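Local structure of cytochrome C'' (1GU2) at residues K11-A16 against P21-P26; I33-K38 against I113-T118; G101-C104 against E108-N111. The protein probably works as a monomeric electron carrier, holding a covalently attached heme c in a small, largely helical chain. All coordinates share one frame; numbering follows the deposited sequence.

Contact 1 (K11-A16 against P21-P26)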
loop_
_atom_site.group_PDB
_atom_site.type_symbol
_atom_site.label_atom_id
_atom_site.label_comp_id
_atom_site.label_asym_id
_atom_site.label_seq_id
_atom_site.Cartn_x
_atom_site.Cartn_y
_atom_site.Cartn_z
ATOM N N LYS A 11 -1.380 -7.061 -12.637
ATOM C CA LYS A 11 -0.665 -6.099 -13.465
ATOM C C LYS A 11 0.723 -5.841 -12.906
ATOM O O LYS A 11 1.742 -5.961 -13.601
ATOM C CB LYS A 11 -1.455 -4.785 -13.602
ATOM C CG LYS A 11 -0.744 -3.751 -14.429
ATOM C CD LYS A 11 -1.530 -2.472 -14.621
ATOM C CE LYS A 11 -0.669 -1.418 -15.307
ATOM N NZ LYS A 11 -1.552 -0.226 -15.651
ATOM N N TYR A 12 0.814 -5.487 -11.628
ATOM C CA TYR A 12 2.118 -5.188 -11.048
ATOM C C TYR A 12 2.988 -6.438 -10.915
ATOM O O TYR A 12 4.230 -6.348 -11.031
ATOM C CB TYR A 12 1.971 -4.502 -9.689
ATOM C CG TYR A 12 1.403 -3.099 -9.779
ATOM C CD1 TYR A 12 1.926 -2.144 -10.601
ATOM C CD2 TYR A 12 0.320 -2.758 -8.981
ATOM C CE1 TYR A 12 1.378 -0.847 -10.661
ATOM C CE2 TYR A 12 -0.219 -1.466 -9.037
ATOM C CZ TYR A 12 0.302 -0.538 -9.874
ATOM O OH TYR A 12 -0.249 0.720 -9.904
ATOM N N THR A 13 2.369 -7.602 -10.708
ATOM C CA THR A 13 3.187 -8.830 -10.674
ATOM C C THR A 13 3.867 -9.070 -11.996
ATOM O O THR A 13 5.074 -9.410 -12.047
ATOM C CB THR A 13 2.295 -10.029 -10.347
ATOM O OG1 THR A 13 1.776 -9.882 -8.998
ATOM C CG2 THR A 13 3.126 -11.303 -10.416
ATOM N N ASN A 14 3.121 -8.894 -13.082
ATOM C CA ASN A 14 3.713 -9.155 -14.393
ATOM C C ASN A 14 4.789 -8.133 -14.724
ATOM O O ASN A 14 5.837 -8.522 -15.294
ATOM C CB ASN A 14 2.588 -9.206 -15.427
ATOM C CG ASN A 14 1.689 -10.411 -15.208
ATOM O OD1 ASN A 14 2.071 -11.431 -14.614
ATOM N ND2 ASN A 14 0.475 -10.242 -15.712
ATOM N N ILE A 15 4.602 -6.843 -14.388
ATOM C CA ILE A 15 5.656 -5.845 -14.580
ATOM C C ILE A 15 6.887 -6.216 -13.762
ATOM O O ILE A 15 8.026 -6.143 -14.244
ATOM C CB ILE A 15 5.123 -4.464 -14.221
ATOM C CG1 ILE A 15 4.035 -3.995 -15.203
ATOM C CG2 ILE A 15 6.260 -3.458 -14.128
ATOM C CD1 ILE A 15 3.232 -2.784 -14.785
ATOM N N ALA A 16 6.693 -6.613 -12.493
ATOM C CA ALA A 16 7.802 -6.966 -11.603
ATOM C C ALA A 16 8.563 -8.174 -12.120
ATOM O O ALA A 16 9.801 -8.176 -12.106
ATOM C CB ALA A 16 7.243 -7.249 -10.200
ATOM N N PRO A 21 13.312 -11.208 -12.721
ATOM C CA PRO A 21 12.778 -12.529 -13.042
ATOM C C PRO A 21 12.616 -13.505 -11.881
ATOM O O PRO A 21 11.738 -14.396 -11.929
ATOM C CB PRO A 21 13.811 -13.046 -14.060
ATOM C CG PRO A 21 14.295 -11.812 -14.758
ATOM C CD PRO A 21 14.420 -10.851 -13.630
ATOM N N MET A 22 13.407 -13.372 -10.804
ATOM C CA MET A 22 13.204 -14.260 -9.665
ATOM C C MET A 22 11.907 -13.970 -8.934
ATOM O O MET A 22 11.429 -14.825 -8.186
ATOM C CB MET A 22 14.427 -14.193 -8.739
ATOM C CG MET A 22 15.680 -14.916 -9.414
ATOM S SD MET A 22 16.957 -14.862 -8.230
ATOM C CE MET A 22 16.332 -16.082 -7.069
ATOM N N TYR A 23 11.313 -12.802 -9.137
ATOM C CA TYR A 23 10.005 -12.517 -8.544
ATOM C C TYR A 23 8.936 -13.110 -9.397
ATOM O O TYR A 23 8.830 -12.739 -10.594
ATOM C CB TYR A 23 9.821 -11.011 -8.425
ATOM C CG TYR A 23 8.515 -10.608 -7.791
ATOM C CD1 TYR A 23 7.388 -10.300 -8.531
ATOM C CD2 TYR A 23 8.388 -10.511 -6.424
ATOM C CE1 TYR A 23 6.198 -9.937 -7.947
ATOM C CE2 TYR A 23 7.214 -10.141 -5.800
ATOM C CZ TYR A 23 6.125 -9.849 -6.585
ATOM O OH TYR A 23 4.919 -9.457 -6.036
ATOM N N GLU A 24 8.139 -13.984 -8.847
ATOM C CA GLU A 24 7.139 -14.737 -9.618
ATOM C C GLU A 24 5.694 -14.521 -9.224
ATOM O O GLU A 24 4.794 -14.625 -10.064
ATOM C CB GLU A 24 7.430 -16.247 -9.482
ATOM C CG GLU A 24 8.727 -16.548 -10.251
ATOM C CD GLU A 24 9.111 -18.005 -10.226
ATOM O OE1 GLU A 24 8.505 -18.821 -9.515
ATOM O OE2 GLU A 24 10.074 -18.296 -10.942
ATOM N N ALA A 25 5.455 -14.225 -7.952
ATOM C CA ALA A 25 4.110 -14.112 -7.397
ATOM C C ALA A 25 4.170 -13.255 -6.165
ATOM O O ALA A 25 5.185 -13.172 -5.493
ATOM C CB ALA A 25 3.590 -15.508 -7.076
ATOM N N PRO A 26 3.064 -12.609 -5.839
ATOM C CA PRO A 26 3.034 -11.785 -4.611
ATOM C C PRO A 26 3.292 -12.528 -3.316
ATOM O O PRO A 26 2.892 -13.689 -3.123
ATOM C CB PRO A 26 1.589 -11.279 -4.571
ATOM C CG PRO A 26 1.025 -11.452 -5.903
ATOM C CD PRO A 26 1.832 -12.509 -6.623
#

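Contact 2 (I33-K38 against I113-T118)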
loop_
_atom_site.group_PDB
_atom_site.type_symbol
_atom_site.label_atom_id
_atom_site.label_comp_id
_atom_site.label_asym_id
_atom_site.label_seq_id
_atom_site.Cartn_x
_atom_site.Cartn_y
_atom_site.Cartn_z
ATOM N N ILE A 33 5.344 -6.695 5.895
ATOM C CA ILE A 33 6.601 -6.160 6.414
ATOM C C ILE A 33 6.862 -4.792 5.839
ATOM O O ILE A 33 7.274 -3.903 6.603
ATOM C CB ILE A 33 7.743 -7.133 6.104
ATOM C CG1 ILE A 33 7.670 -8.407 6.927
ATOM C CG2 ILE A 33 9.100 -6.430 6.269
ATOM C CD1 ILE A 33 8.570 -9.530 6.469
ATOM N N PHE A 34 6.624 -4.583 4.562
ATOM C CA PHE A 34 6.817 -3.295 3.918
ATOM C C PHE A 34 5.948 -2.239 4.603
ATOM O O PHE A 34 6.376 -1.123 4.870
ATOM C CB PHE A 34 6.461 -3.448 2.449
ATOM C CG PHE A 34 6.296 -2.167 1.660
ATOM C CD1 PHE A 34 5.009 -1.650 1.465
ATOM C CD2 PHE A 34 7.397 -1.515 1.126
ATOM C CE1 PHE A 34 4.809 -0.516 0.708
ATOM C CE2 PHE A 34 7.198 -0.366 0.360
ATOM C CZ PHE A 34 5.914 0.107 0.200
ATOM N N PHE A 35 4.701 -2.560 4.921
ATOM C CA PHE A 35 3.737 -1.623 5.525
ATOM C C PHE A 35 4.144 -1.188 6.921
ATOM O O PHE A 35 3.893 -0.040 7.291
ATOM C CB PHE A 35 2.361 -2.303 5.521
ATOM C CG PHE A 35 1.218 -1.480 6.047
ATOM C CD1 PHE A 35 0.763 -0.338 5.382
ATOM C CD2 PHE A 35 0.582 -1.835 7.234
ATOM C CE1 PHE A 35 -0.284 0.428 5.890
ATOM C CE2 PHE A 35 -0.481 -1.097 7.753
ATOM C CZ PHE A 35 -0.906 0.039 7.071
ATOM N N ASN A 36 4.752 -2.100 7.680
ATOM C CA ASN A 36 5.141 -1.827 9.063
ATOM C C ASN A 36 6.575 -1.429 9.252
ATOM O O ASN A 36 6.963 -1.014 10.352
ATOM C CB ASN A 36 4.822 -3.059 9.935
ATOM C CG ASN A 36 3.320 -3.232 10.074
ATOM O OD1 ASN A 36 2.668 -2.573 10.861
ATOM N ND2 ASN A 36 2.757 -4.173 9.297
ATOM N N ARG A 37 7.414 -1.551 8.242
ATOM C CA ARG A 37 8.853 -1.353 8.418
ATOM C C ARG A 37 9.178 0.075 8.743
ATOM O O ARG A 37 8.704 0.988 8.083
ATOM C CB ARG A 37 9.583 -1.753 7.125
ATOM C CG ARG A 37 11.081 -1.447 7.221
ATOM C CD ARG A 37 11.836 -1.722 5.954
ATOM N NE ARG A 37 11.351 -2.716 5.083
ATOM C CZ ARG A 37 10.890 -3.234 3.973
ATOM N NH1 ARG A 37 10.616 -4.556 3.873
ATOM N NH2 ARG A 37 10.644 -2.521 2.867
ATOM N N LYS A 38 10.039 0.307 9.758
ATOM C CA LYS A 38 10.480 1.628 10.072
ATOM C C LYS A 38 11.610 2.006 9.149
ATOM O O LYS A 38 12.660 1.361 9.110
ATOM C CB LYS A 38 10.950 1.702 11.518
ATOM C CG LYS A 38 9.759 1.650 12.483
ATOM C CD LYS A 38 10.188 1.333 13.913
ATOM C CE LYS A 38 9.165 0.434 14.609
ATOM N NZ LYS A 38 9.879 -0.615 15.389
ATOM N N ILE A 113 -0.675 -4.525 -2.301
ATOM C CA ILE A 113 -2.091 -4.617 -2.626
ATOM C C ILE A 113 -2.600 -6.013 -2.323
ATOM O O ILE A 113 -3.717 -6.173 -1.803
ATOM C CB ILE A 113 -2.383 -4.133 -4.064
ATOM C CG1 ILE A 113 -1.926 -2.687 -4.293
ATOM C CG2 ILE A 113 -3.857 -4.341 -4.370
ATOM C CD1 ILE A 113 -2.032 -2.200 -5.727
ATOM N N ALA A 114 -1.806 -7.046 -2.541
ATOM C CA ALA A 114 -2.198 -8.400 -2.191
ATOM C C ALA A 114 -2.396 -8.474 -0.703
ATOM O O ALA A 114 -3.362 -9.048 -0.212
ATOM C CB ALA A 114 -1.144 -9.392 -2.657
ATOM N N TYR A 115 -1.509 -7.866 0.075
ATOM C CA TYR A 115 -1.696 -7.818 1.551
ATOM C C TYR A 115 -2.993 -7.106 1.901
ATOM O O TYR A 115 -3.791 -7.545 2.753
ATOM C CB TYR A 115 -0.441 -7.161 2.184
ATOM C CG TYR A 115 -0.718 -6.710 3.606
ATOM C CD1 TYR A 115 -1.037 -7.641 4.581
ATOM C CD2 TYR A 115 -0.689 -5.369 3.976
ATOM C CE1 TYR A 115 -1.291 -7.195 5.886
ATOM C CE2 TYR A 115 -0.940 -4.902 5.265
ATOM C CZ TYR A 115 -1.231 -5.867 6.198
ATOM O OH TYR A 115 -1.536 -5.480 7.469
ATOM N N LEU A 116 -3.302 -5.966 1.272
ATOM C CA LEU A 116 -4.578 -5.261 1.523
ATOM C C LEU A 116 -5.789 -6.171 1.289
ATOM O O LEU A 116 -6.792 -6.017 2.045
ATOM C CB LEU A 116 -4.713 -4.043 0.650
ATOM C CG LEU A 116 -3.814 -2.842 0.924
ATOM C CD1 LEU A 116 -4.179 -1.703 -0.026
ATOM C CD2 LEU A 116 -3.897 -2.346 2.346
ATOM N N LEU A 117 -5.754 -7.059 0.312
ATOM C CA LEU A 117 -6.869 -7.977 0.013
ATOM C C LEU A 117 -7.112 -8.923 1.182
ATOM O O LEU A 117 -8.204 -9.486 1.294
ATOM C CB LEU A 117 -6.629 -8.798 -1.255
ATOM C CG LEU A 117 -6.573 -8.044 -2.578
ATOM C CD1 LEU A 117 -6.226 -8.950 -3.745
ATOM C CD2 LEU A 117 -7.870 -7.303 -2.818
ATOM N N THR A 118 -6.140 -9.128 2.048
ATOM C CA THR A 118 -6.264 -10.091 3.105
ATOM C C THR A 118 -6.716 -9.483 4.446
ATOM O O THR A 118 -7.032 -10.236 5.367
ATOM C CB THR A 118 -4.941 -10.827 3.445
ATOM O OG1 THR A 118 -3.972 -9.929 4.036
ATOM C CG2 THR A 118 -4.440 -11.446 2.185
HETATM O O HOH W 1 0.001 -4.849 9.542
#

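Contact 3 (G101-C104 against E108-N111)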
loop_
_atom_site.group_PDB
_atom_site.type_symbol
_atom_site.label_atom_id
_atom_site.label_comp_id
_atom_site.label_asym_id
_atom_site.label_seq_id
_atom_site.Cartn_x
_atom_site.Cartn_y
_atom_site.Cartn_z
ATOM N N GLY A 101 10.335 9.366 -1.330
ATOM C CA GLY A 101 11.307 10.042 -2.200
ATOM C C GLY A 101 11.361 9.526 -3.595
ATOM O O GLY A 101 12.060 10.144 -4.425
ATOM N N ALA A 102 10.677 8.431 -3.913
ATOM C CA ALA A 102 10.688 7.804 -5.210
ATOM C C ALA A 102 9.491 6.856 -5.292
ATOM O O ALA A 102 8.893 6.513 -4.271
ATOM C CB ALA A 102 11.973 7.007 -5.413
ATOM N N ASP A 103 9.186 6.402 -6.495
ATOM C CA ASP A 103 8.034 5.486 -6.644
ATOM C C ASP A 103 8.345 4.188 -5.899
ATOM O O ASP A 103 9.477 3.749 -5.712
ATOM C CB ASP A 103 7.725 5.239 -8.107
ATOM C CG ASP A 103 6.300 4.780 -8.392
ATOM O OD1 ASP A 103 5.532 4.558 -7.460
ATOM O OD2 ASP A 103 5.914 4.626 -9.570
ATOM N N CYS A 104 7.259 3.521 -5.478
ATOM C CA CYS A 104 7.425 2.139 -4.966
ATOM C C CYS A 104 7.707 1.255 -6.159
ATOM O O CYS A 104 7.285 1.572 -7.310
ATOM C CB CYS A 104 6.130 1.731 -4.248
ATOM S SG CYS A 104 5.638 2.764 -2.819
ATOM N N GLU A 108 6.846 -4.230 -4.802
ATOM C CA GLU A 108 6.328 -3.665 -3.606
ATOM C C GLU A 108 4.843 -3.382 -3.763
ATOM O O GLU A 108 4.073 -3.646 -2.835
ATOM C CB GLU A 108 7.088 -2.365 -3.216
ATOM C CG GLU A 108 8.476 -2.590 -2.711
ATOM C CD GLU A 108 9.253 -1.314 -2.462
ATOM O OE1 GLU A 108 9.021 -0.304 -3.182
ATOM O OE2 GLU A 108 10.095 -1.328 -1.510
ATOM N N LYS A 109 4.413 -2.861 -4.901
ATOM C CA LYS A 109 2.990 -2.549 -5.104
ATOM C C LYS A 109 2.160 -3.813 -5.179
ATOM O O LYS A 109 1.094 -3.918 -4.580
ATOM C CB LYS A 109 2.821 -1.697 -6.382
ATOM C CG LYS A 109 3.439 -0.309 -6.306
ATOM C CD LYS A 109 3.173 0.478 -7.605
ATOM C CE LYS A 109 3.856 1.823 -7.480
ATOM N NZ LYS A 109 3.727 2.601 -8.741
ATOM N N ALA A 110 2.631 -4.834 -5.914
ATOM C CA ALA A 110 1.911 -6.088 -5.965
ATOM C C ALA A 110 1.781 -6.718 -4.591
ATOM O O ALA A 110 0.710 -7.183 -4.177
ATOM C CB ALA A 110 2.632 -7.031 -6.909
ATOM N N ASN A 111 2.878 -6.777 -3.820
ATOM C CA ASN A 111 2.861 -7.396 -2.520
ATOM C C ASN A 111 1.955 -6.624 -1.559
ATOM O O ASN A 111 1.218 -7.223 -0.764
ATOM C CB ASN A 111 4.279 -7.445 -1.894
ATOM C CG ASN A 111 5.224 -8.436 -2.534
ATOM O OD1 ASN A 111 4.800 -9.319 -3.288
ATOM N ND2 ASN A 111 6.503 -8.301 -2.206
#

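Contact 1 (K11-A16 against P21-P26)
Two chi1 torsions bring Tyr23 and Thr13 together: at -178° the Tyr23 ring leaves its backbone N on the far side and lies along helix 2-19, while -65° at Thr13 sets CG2 opposite the backbone N and OG1 beside it. The two side chains cross at about a right angle. Tyr23 CD1 comes within 3.5 Å of Ala16 CB, an oblique approach that brings the same methyl close to CE1 as well, and Thr13 CG2 adds a looser contact at CE1. Both branches of Thr13 touch the loop farther on, at Glu24 and Pro26. Thr13 CG2 lies 3.7 Å from the carbonyl O of Glu24, and Thr13 OG1 stands 3.5 Å from Pro26 CD. That last pair is packing, since OG1 is hydrogen-bonded to Val9 O one turn back in its own helix, which fixes the hydroxyl's place. With an alanine here, Glu24 O and the Pro26 ring would probably face a gap, and Val9 O would lose its hydroxyl partner. Tyr23 OH is anchored elsewhere, on Asn111 OD1 of helix 106-118, whose Ala110 also touches Thr13 and the tyrosine. The loop that ends the N-terminal helix thus doubles back over its last turns and ties them to the C-terminal helix, in keeping with the pairing of terminal helices characteristic of the cytochrome c fold.

Contact 2 (I33-K38 against I113-T118)
Phe35 and Tyr115 meet as an oblique aromatic pair, the direct side-chain contact between segments 33-38 and 113-118. The ring centroids lie 5.9 Å apart with the planes inclined at 46°. A single corner does the touching: CE2 of Tyr115 comes within 3.9 Å of Phe35 CD2 and slightly farther from CG. In both residues CG stands anti to the backbone N, which sends each ring toward the other helix, and the two side chains cross at about a right angle.

Apolar packing continues beyond the pair. Phe35 also rests on Cys49 and His53 of helix 49-53, the first a covalent anchor of heme c and the second an axial ligand of its iron; the contact therefore backs the CXXCH heme-attachment motif of c-type cytochromes. Tyr115 in turn packs against Ile28 and Lys32 of helix 28-36 and against Pro57.

Polar links run through a water. Asn36 ND2 donates to it at 2.8 Å, and the water in turn donates to Tyr115 OH at 2.7 Å, bridging the helices beside the rings. Each end has a further partner: Asn36 ND2 is also hydrogen-bonded to Lys32 O, and Tyr115 OH to Glu119 OE2, so the phenol oxygen is held by a water and a carboxylate.

Within helix 106-118, Tyr115 O is gripped twice by Thr118. Thr118 N donates to Tyr115 O at 2.9 Å, and Thr118 OG1 to Tyr115 O at 2.7 Å, the hydroxyl lying in the carbonyl plane on a lone pair, with a C=O...donor angle of 132°.

Contact 3 (G101-C104 against E108-N111)
Cys104 and Glu108 approach to 6.1 Å between their CA atoms where the chain, having left helix 85-100 at Gly101 with positive phi (98°), runs extended through Ala102, Asp103 and Cys104 into helix 106-118. This is a helix-loop-helix connection stapled by the disulfide between Cys104 and Cys96, and the start of the second helix carries one half of a capping box: Glu108 OE1 is hydrogen-bonded to the backbone N of Ser105. Glu108 OE1 also packs against the loop, 3.4 Å from Cys104 CA, and the cysteine CB lies a little farther from it. Lys109 works on the other side of Cys104. Its CG, beside the backbone N, starts the chain toward the loop, and the rest is fully extended, so that CG passes the cysteine CB and Lys109 CE comes within 3.4 Å of Cys104 O before the ammonium group reaches Asp103. The two charged side chains cross at about a right angle and form a salt bridge, with a second, weak bond from Lys109 NZ to Asp103 OD2 at 3.1 Å. Thr93 of helix 85-100 completes the cluster: its OG1 is hydrogen-bonded to Asp103 OD2 and, weakly, to Lys109 NZ, so the carboxylate and the ammonium group share a hydroxyl. Asp103 OD1 also receives a weak bond from Cys104 N, bent at 119°. Lys109 NZ meets Asp103 OD1 at 3.0 Å from its syn side, 26° out of the carboxylate plane.

Along the chain contact 1 comes first and is complete before contact 2 opens with 33-38; contact 3 then forms wholly within the span between 33-38 and 113-118. The centres of contacts 1 and 2 lie about 16 Å apart, those of 1 and 3 about 13 Å, and those of 2 and 3 about 11 Å. Helix 106-118 joins all three: contacts 2 and 3 use it directly, and contact 1 rests against it, with Pro26 CB 3.8 Å from Ala114 CB. Phe34, part of the heme pocket, touches both Cys104 and Glu108. One helix thereby connects the N-terminal helix and its loop, the disulfide-closed turn and the surroundings of the heme.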